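Local coordinates for putative HMP/thiamine permease protein YkoE (Bacillus subtilis, PDB 5EDL) that binds thiamine as the membrane-embedded S component of an energy-coupling factor transporter and probably carries the vitamin, or its hydroxymethylpyrimidine part, across the membrane, at residues G36-E41 / L144-I149; I87-V92 / F126-F131. All coordinates share one frame; numbering follows the deposited sequence.

Contact 1: residues G36-E41 / L144-I149; sequences GPIAYE and LIMLVI. With VIB (3-(4-amino-2-methyl-pyrimidin-5-ylmethyl)-5-(2-hydroxy-ethyl)-4-methyl-thiazol-3-ium), chain B.
Met146 runs out from its helix with CG beside the backbone N (chi1 -74°) and stays extended through chi2, which lays SD against Ile38 and Pro37; the bend at chi3 turns only CE. Glu41 folds at chi2 (-68°) and crosses the same methionine at about a right angle. The contact joins the loop after helix 4-35 to helix 140-170 in the all-helical membrane fold of an S component. No hydrogen bond links the two segments, and the join is made by packing, mostly of side chains.

The sulfur of Met146 sits 3.6 Å from Ile38 N and 3.8 Å from Pro37 CB. That backbone N is hydrogen-bonded to Tyr142 OH. The longer branch of Ile38 packs on the helix. Its CG1 lies 3.9 Å from Ile149 CD1, and its terminal CD1 reaches Ile145 CG2. Ile38 and Ile149 meet at about a right angle.

Deeper in, Glu41 CB packs 3.6 Å from Ile149 CG2. The aliphatic part of Glu41 rests on Met146 CB and CG, while its charged end is buried. OE1 forms a salt bridge with Arg150 NE, and OE2 is hydrogen-bonded to Tyr135 OH. These two bonds probably hold the carboxylate in one orientation and offset the cost of burying it.

Tyr40 turns to the other side of the loop, into the thiamine pocket. Its hydroxyl is also hydrogen-bonded to Tyr135 OH, which therefore ties Tyr40 to Glu41. The ring lies between two groups. Pro37 O is over the centre of one face, 3.2 Å above the plane. Over the centre of the opposite face lies the thiazolium methyl CM4 of the bound thiamine, 3.8 Å from the plane.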
loop_
_atom_site.group_PDB
_atom_site.type_symbol
_atom_site.label_atom_id
_atom_site.label_comp_id
_atom_site.label_asym_id
_atom_site.label_seq_id
_atom_site.Cartn_x
_atom_site.Cartn_y
_atom_site.Cartn_z
ATOM N N GLY A 36 1.742 -17.930 16.174
ATOM C CA GLY A 36 1.728 -16.639 16.828
ATOM C C GLY A 36 1.848 -15.502 15.819
ATOM O O GLY A 36 2.064 -15.737 14.624
ATOM N N PRO A 37 1.719 -14.262 16.301
ATOM C CA PRO A 37 1.649 -13.093 15.411
ATOM C C PRO A 37 2.873 -12.915 14.508
ATOM O O PRO A 37 2.712 -12.466 13.376
ATOM C CB PRO A 37 1.513 -11.906 16.382
ATOM C CG PRO A 37 1.887 -12.428 17.731
ATOM C CD PRO A 37 1.543 -13.899 17.718
ATOM N N ILE A 38 4.065 -13.256 14.986
ATOM C CA ILE A 38 5.268 -13.033 14.192
ATOM C C ILE A 38 5.155 -13.720 12.827
ATOM O O ILE A 38 5.739 -13.265 11.851
ATOM C CB ILE A 38 6.538 -13.526 14.924
ATOM C CG1 ILE A 38 7.800 -13.087 14.172
ATOM C CG2 ILE A 38 6.518 -15.052 15.125
ATOM C CD1 ILE A 38 9.076 -13.337 14.951
ATOM N N ALA A 39 4.387 -14.805 12.762
ATOM C CA ALA A 39 4.274 -15.577 11.525
ATOM C C ALA A 39 3.643 -14.802 10.353
ATOM O O ALA A 39 3.941 -15.105 9.199
ATOM C CB ALA A 39 3.489 -16.860 11.774
ATOM N N TYR A 40 2.779 -13.820 10.614
ATOM C CA TYR A 40 2.248 -13.043 9.486
ATOM C C TYR A 40 3.016 -11.750 9.223
ATOM O O TYR A 40 2.710 -11.025 8.277
ATOM C CB TYR A 40 0.757 -12.725 9.669
ATOM C CG TYR A 40 0.386 -11.976 10.935
ATOM C CD1 TYR A 40 0.924 -10.720 11.220
ATOM C CD2 TYR A 40 -0.544 -12.503 11.811
ATOM C CE1 TYR A 40 0.570 -10.032 12.372
ATOM C CE2 TYR A 40 -0.904 -11.832 12.961
ATOM C CZ TYR A 40 -0.351 -10.599 13.239
ATOM O OH TYR A 40 -0.723 -9.955 14.391
ATOM N N GLU A 41 4.019 -11.454 10.037
ATOM C CA GLU A 41 4.742 -10.199 9.847
ATOM C C GLU A 41 5.452 -10.107 8.474
ATOM O O GLU A 41 5.440 -9.052 7.849
ATOM C CB GLU A 41 5.735 -9.981 10.992
ATOM C CG GLU A 41 5.054 -9.731 12.349
ATOM C CD GLU A 41 4.298 -8.395 12.420
ATOM O OE1 GLU A 41 4.304 -7.630 11.429
ATOM O OE2 GLU A 41 3.711 -8.100 13.482
ATOM N N LEU A 144 10.157 -5.846 19.093
ATOM C CA LEU A 144 11.206 -5.257 18.281
ATOM C C LEU A 144 11.429 -6.080 17.017
ATOM O O LEU A 144 11.550 -5.531 15.920
ATOM C CB LEU A 144 12.509 -5.138 19.087
ATOM C CG LEU A 144 12.514 -4.022 20.140
ATOM C CD1 LEU A 144 13.764 -4.066 21.035
ATOM C CD2 LEU A 144 12.378 -2.661 19.469
ATOM N N ILE A 145 11.477 -7.397 17.167
ATOM C CA ILE A 145 11.663 -8.266 16.015
ATOM C C ILE A 145 10.481 -8.141 15.040
ATOM O O ILE A 145 10.675 -8.055 13.824
ATOM C CB ILE A 145 11.850 -9.731 16.445
ATOM C CG1 ILE A 145 13.188 -9.890 17.174
ATOM C CG2 ILE A 145 11.821 -10.637 15.235
ATOM C CD1 ILE A 145 13.355 -11.217 17.892
ATOM N N MET A 146 9.263 -8.092 15.570
ATOM C CA MET A 146 8.084 -7.994 14.710
ATOM C C MET A 146 8.035 -6.650 13.964
ATOM O O MET A 146 7.705 -6.616 12.784
ATOM C CB MET A 146 6.794 -8.199 15.509
ATOM C CG MET A 146 6.553 -9.674 15.919
ATOM S SD MET A 146 4.839 -10.034 16.420
ATOM C CE MET A 146 4.750 -9.039 17.904
ATOM N N LEU A 147 8.356 -5.558 14.656
ATOM C CA LEU A 147 8.388 -4.246 14.015
ATOM C C LEU A 147 9.410 -4.198 12.880
ATOM O O LEU A 147 9.130 -3.661 11.805
ATOM C CB LEU A 147 8.707 -3.144 15.021
ATOM C CG LEU A 147 8.764 -1.729 14.436
ATOM C CD1 LEU A 147 7.476 -1.370 13.710
ATOM C CD2 LEU A 147 9.082 -0.707 15.544
ATOM N N VAL A 148 10.595 -4.742 13.132
ATOM C CA VAL A 148 11.636 -4.759 12.121
ATOM C C VAL A 148 11.177 -5.542 10.885
ATOM O O VAL A 148 11.309 -5.062 9.752
ATOM C CB VAL A 148 12.944 -5.352 12.666
ATOM C CG1 VAL A 148 13.880 -5.686 11.531
ATOM C CG2 VAL A 148 13.602 -4.368 13.637
ATOM N N ILE A 149 10.639 -6.742 11.107
ATOM C CA ILE A 149 10.085 -7.536 10.015
ATOM C C ILE A 149 8.971 -6.773 9.292
ATOM O O ILE A 149 8.926 -6.748 8.063
ATOM C CB ILE A 149 9.526 -8.889 10.501
ATOM C CG1 ILE A 149 10.635 -9.722 11.165
ATOM C CG2 ILE A 149 8.903 -9.645 9.331
ATOM C CD1 ILE A 149 10.137 -11.022 11.828
HETATM C CM2 VIB B . -6.704 -3.594 4.988
HETATM N N4A VIB B . -3.400 -5.008 8.310
HETATM C CM4 VIB B . -2.751 -9.358 10.313
HETATM O O1 VIB B . -1.710 -6.965 13.163
HETATM C C7 VIB B . -2.843 -7.257 13.955
HETATM C C6 VIB B . -3.556 -8.436 13.340
HETATM C C2 VIB B . -5.656 -6.768 10.427
HETATM S S1 VIB B . -5.368 -6.913 11.959
HETATM C C5 VIB B . -4.214 -7.944 12.063
HETATM C C4 VIB B . -3.831 -8.355 10.734
HETATM N N3 VIB B . -4.751 -7.613 9.702
HETATM C C7A VIB B . -4.630 -7.853 8.267
HETATM C C4A VIB B . -4.533 -5.321 7.466
HETATM N N3A VIB B . -5.066 -4.390 6.672
HETATM C C2A VIB B . -6.131 -4.706 5.884
HETATM N N1A VIB B . -6.642 -5.978 5.893
HETATM C C6A VIB B . -6.109 -6.938 6.692
HETATM C C5A VIB B . -5.038 -6.595 7.479
#

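Contact 2: residues I87-V92 / F126-F131; sequences IVIGIV and FIYDLF. With VIB (3-(4-amino-2-methyl-pyrimidin-5-ylmethyl)-5-(2-hydroxy-ethyl)-4-methyl-thiazol-3-ium), chain B; MPG ([(Z)-octadec-9-enyl] (2R)-2,3-bis(oxidanyl)propanoate), chain D.
Tyr128 meets Ile89 through a CH-pi contact between helices 85-103 and 111-132. Its CG is anti to the backbone N (chi1 171°), which carries the ring across. The short helical segments run roughly antiparallel (143°), with axes 10.1 Å apart. Ile89 CG1 stands over one face of the ring, 3.9 Å from its centroid and offset toward the rim. Ile89 CD1 lies 3.4 Å from Tyr128 CD1.

Further apolar contacts lie along the same side chain. Val88 CG1 approaches Tyr128 CE2 at 3.7 Å, and Val92 CG1 lies near Tyr128 CB. MPG C1 is 3.9 Å from Tyr128 CD2, and Ile127 CG2 touches C5 of the same lipid. Ile89 CG2 meets the pyrimidine of thiamine at N3A, 3.7 Å away. Were Tyr128 an alanine, the helices would probably be left with a gap, and Ile89 CG1 would lose the ring face beneath it.

The polar interactions fall on Asp129. The thiamine hydroxyl O1 donates a hydrogen bond to Asp129 OD2, 2.7 Å away. OD2 also forms a salt bridge with Arg150 NH2, while OD1 is hydrogen-bonded to Ser133 OG. The contact thus sets a methyl against the pyrimidine and a carboxylate held by Ser133 and Arg150 at the hydroxyethyl end.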
loop_
_atom_site.group_PDB
_atom_site.type_symbol
_atom_site.label_atom_id
_atom_site.label_comp_id
_atom_site.label_asym_id
_atom_site.label_seq_id
_atom_site.Cartn_x
_atom_site.Cartn_y
_atom_site.Cartn_z
ATOM N N ILE A 87 -11.513 -1.791 8.846
ATOM C CA ILE A 87 -11.643 -0.466 8.247
ATOM C C ILE A 87 -10.848 0.559 9.068
ATOM O O ILE A 87 -10.252 1.475 8.511
ATOM C CB ILE A 87 -13.115 -0.025 8.121
ATOM C CG1 ILE A 87 -13.851 -0.952 7.140
ATOM C CG2 ILE A 87 -13.195 1.435 7.663
ATOM C CD1 ILE A 87 -15.358 -0.790 7.115
ATOM N N VAL A 88 -10.815 0.375 10.387
ATOM C CA VAL A 88 -10.010 1.234 11.247
ATOM C C VAL A 88 -8.518 1.063 10.953
ATOM O O VAL A 88 -7.794 2.047 10.777
ATOM C CB VAL A 88 -10.246 0.954 12.744
ATOM C CG1 VAL A 88 -9.472 1.969 13.587
ATOM C CG2 VAL A 88 -11.746 0.976 13.089
ATOM N N ILE A 89 -8.040 -0.178 10.891
ATOM C CA ILE A 89 -6.612 -0.344 10.632
ATOM C C ILE A 89 -6.302 0.126 9.212
ATOM O O ILE A 89 -5.205 0.618 8.934
ATOM C CB ILE A 89 -6.119 -1.806 10.858
ATOM C CG1 ILE A 89 -4.607 -1.791 11.175
ATOM C CG2 ILE A 89 -6.477 -2.703 9.670
ATOM C CD1 ILE A 89 -4.011 -3.121 11.643
ATOM N N GLY A 90 -7.285 0.019 8.323
ATOM C CA GLY A 90 -7.132 0.539 6.970
ATOM C C GLY A 90 -6.932 2.049 6.974
ATOM O O GLY A 90 -6.021 2.564 6.326
ATOM N N ILE A 91 -7.782 2.756 7.713
ATOM C CA ILE A 91 -7.648 4.201 7.869
ATOM C C ILE A 91 -6.263 4.524 8.449
ATOM O O ILE A 91 -5.547 5.366 7.915
ATOM C CB ILE A 91 -8.754 4.786 8.777
ATOM C CG1 ILE A 91 -10.133 4.677 8.093
ATOM C CG2 ILE A 91 -8.432 6.236 9.167
ATOM C CD1 ILE A 91 -11.309 4.905 9.044
ATOM N N VAL A 92 -5.874 3.822 9.512
ATOM C CA VAL A 92 -4.577 4.065 10.151
ATOM C C VAL A 92 -3.413 3.838 9.170
ATOM O O VAL A 92 -2.512 4.658 9.062
ATOM C CB VAL A 92 -4.400 3.166 11.412
ATOM C CG1 VAL A 92 -2.961 3.191 11.910
ATOM C CG2 VAL A 92 -5.356 3.605 12.516
ATOM N N PHE A 126 1.444 -0.700 13.569
ATOM C CA PHE A 126 2.036 -1.265 14.786
ATOM C C PHE A 126 1.490 -0.524 16.018
ATOM O O PHE A 126 1.161 -1.133 17.034
ATOM C CB PHE A 126 3.567 -1.209 14.734
ATOM C CG PHE A 126 4.235 -2.335 15.465
ATOM C CD1 PHE A 126 4.474 -3.548 14.833
ATOM C CD2 PHE A 126 4.602 -2.195 16.793
ATOM C CE1 PHE A 126 5.084 -4.587 15.501
ATOM C CE2 PHE A 126 5.214 -3.245 17.474
ATOM C CZ PHE A 126 5.457 -4.439 16.826
ATOM N N ILE A 127 1.361 0.793 15.903
ATOM C CA ILE A 127 0.734 1.578 16.958
ATOM C C ILE A 127 -0.682 1.077 17.226
ATOM O O ILE A 127 -1.051 0.836 18.384
ATOM C CB ILE A 127 0.680 3.069 16.593
ATOM C CG1 ILE A 127 2.100 3.642 16.538
ATOM C CG2 ILE A 127 -0.214 3.812 17.583
ATOM C CD1 ILE A 127 2.164 5.085 16.055
ATOM N N TYR A 128 -1.456 0.909 16.151
ATOM C CA TYR A 128 -2.813 0.383 16.246
ATOM C C TYR A 128 -2.842 -0.947 17.019
ATOM O O TYR A 128 -3.665 -1.137 17.916
ATOM C CB TYR A 128 -3.415 0.189 14.847
ATOM C CG TYR A 128 -4.736 -0.555 14.829
ATOM C CD1 TYR A 128 -4.775 -1.944 14.755
ATOM C CD2 TYR A 128 -5.938 0.126 14.888
ATOM C CE1 TYR A 128 -5.988 -2.637 14.741
ATOM C CE2 TYR A 128 -7.158 -0.554 14.868
ATOM C CZ TYR A 128 -7.172 -1.938 14.795
ATOM O OH TYR A 128 -8.372 -2.619 14.782
ATOM N N ASP A 129 -1.930 -1.851 16.671
ATOM C CA ASP A 129 -1.907 -3.172 17.294
ATOM C C ASP A 129 -1.583 -3.142 18.789
ATOM O O ASP A 129 -2.078 -3.973 19.554
ATOM C CB ASP A 129 -0.906 -4.071 16.568
ATOM C CG ASP A 129 -1.407 -4.509 15.199
ATOM O OD1 ASP A 129 -2.644 -4.515 14.973
ATOM O OD2 ASP A 129 -0.558 -4.860 14.363
ATOM N N LEU A 130 -0.742 -2.197 19.200
ATOM C CA LEU A 130 -0.440 -2.024 20.620
ATOM C C LEU A 130 -1.685 -1.581 21.403
ATOM O O LEU A 130 -1.814 -1.871 22.579
ATOM C CB LEU A 130 0.702 -1.020 20.808
ATOM C CG LEU A 130 2.090 -1.542 20.424
ATOM C CD1 LEU A 130 3.081 -0.394 20.244
ATOM C CD2 LEU A 130 2.590 -2.555 21.485
ATOM N N PHE A 131 -2.597 -0.876 20.740
ATOM C CA PHE A 131 -3.852 -0.486 21.374
ATOM C C PHE A 131 -4.892 -1.601 21.360
ATOM O O PHE A 131 -5.595 -1.817 22.347
ATOM C CB PHE A 131 -4.444 0.750 20.689
ATOM C CG PHE A 131 -3.802 2.033 21.110
ATOM C CD1 PHE A 131 -4.150 2.631 22.315
ATOM C CD2 PHE A 131 -2.844 2.637 20.316
ATOM C CE1 PHE A 131 -3.552 3.815 22.712
ATOM C CE2 PHE A 131 -2.244 3.824 20.707
ATOM C CZ PHE A 131 -2.591 4.410 21.903
HETATM C CM2 VIB B . -6.704 -3.594 4.988
HETATM N N4A VIB B . -3.400 -5.008 8.310
HETATM C CM4 VIB B . -2.751 -9.358 10.313
HETATM O O1 VIB B . -1.710 -6.965 13.163
HETATM C C7 VIB B . -2.843 -7.257 13.955
HETATM C C6 VIB B . -3.556 -8.436 13.340
HETATM C C2 VIB B . -5.656 -6.768 10.427
HETATM S S1 VIB B . -5.368 -6.913 11.959
HETATM C C5 VIB B . -4.214 -7.944 12.063
HETATM C C4 VIB B . -3.831 -8.355 10.734
HETATM N N3 VIB B . -4.751 -7.613 9.702
HETATM C C7A VIB B . -4.630 -7.853 8.267
HETATM C C4A VIB B . -4.533 -5.321 7.466
HETATM N N3A VIB B . -5.066 -4.390 6.672
HETATM C C2A VIB B . -6.131 -4.706 5.884
HETATM N N1A VIB B . -6.642 -5.978 5.893
HETATM C C6A VIB B . -6.109 -6.938 6.692
HETATM C C5A VIB B . -5.038 -6.595 7.479
HETATM C C2 MPG D . -5.792 4.268 17.224
HETATM C C3 MPG D . -4.380 4.114 16.693
HETATM C C4 MPG D . -3.864 5.465 16.247
HETATM C C5 MPG D . -2.562 5.347 15.479
HETATM C C6 MPG D . -2.244 6.704 14.883
HETATM C C7 MPG D . -0.823 6.752 14.351
HETATM C C8 MPG D . -0.810 6.655 12.837
HETATM C C9 MPG D . -0.649 8.020 12.200
HETATM C C10 MPG D . 0.524 8.375 11.631
HETATM C C11 MPG D . 1.701 7.418 11.618
HETATM C C12 MPG D . 2.995 8.177 11.834
HETATM C C13 MPG D . 4.108 7.526 11.042
HETATM O O1 MPG D . -7.705 2.821 17.287
HETATM C C1 MPG D . -6.339 2.920 17.632
HETATM C CXD MPG D . -9.795 1.507 17.916
HETATM O O2 MPG D . -10.728 2.419 17.390
HETATM C C21 MPG D . -10.385 0.850 19.146
HETATM O O3 MPG D . -11.368 -0.090 18.765
HETATM O O4 MPG D . -8.160 2.283 19.443
HETATM C CX3 MPG D . -8.509 2.227 18.281
#

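How the contacts relate
Contacts 1 and 2 have centres 15 Å apart, and both touch the bound thiamine. Both segments of contact 2 fall between the two segments of contact 1 in the sequence. The two meet directly through Phe126, whose CE1 lies 3.5 Å from Leu147 N and 3.9 Å from Met146 C. Here helix 111-132 packs on helix 140-170, the next helix in the chain. Arg150 gives a second link, since it pairs with an acidic residue of each contact. The two contacts hold different parts of the ligand: contact 1 meets the thiazolium end, contact 2 the hydroxyl and the pyrimidine. Tyr44 and Gln93 add further hydrogen bonds to the ligand.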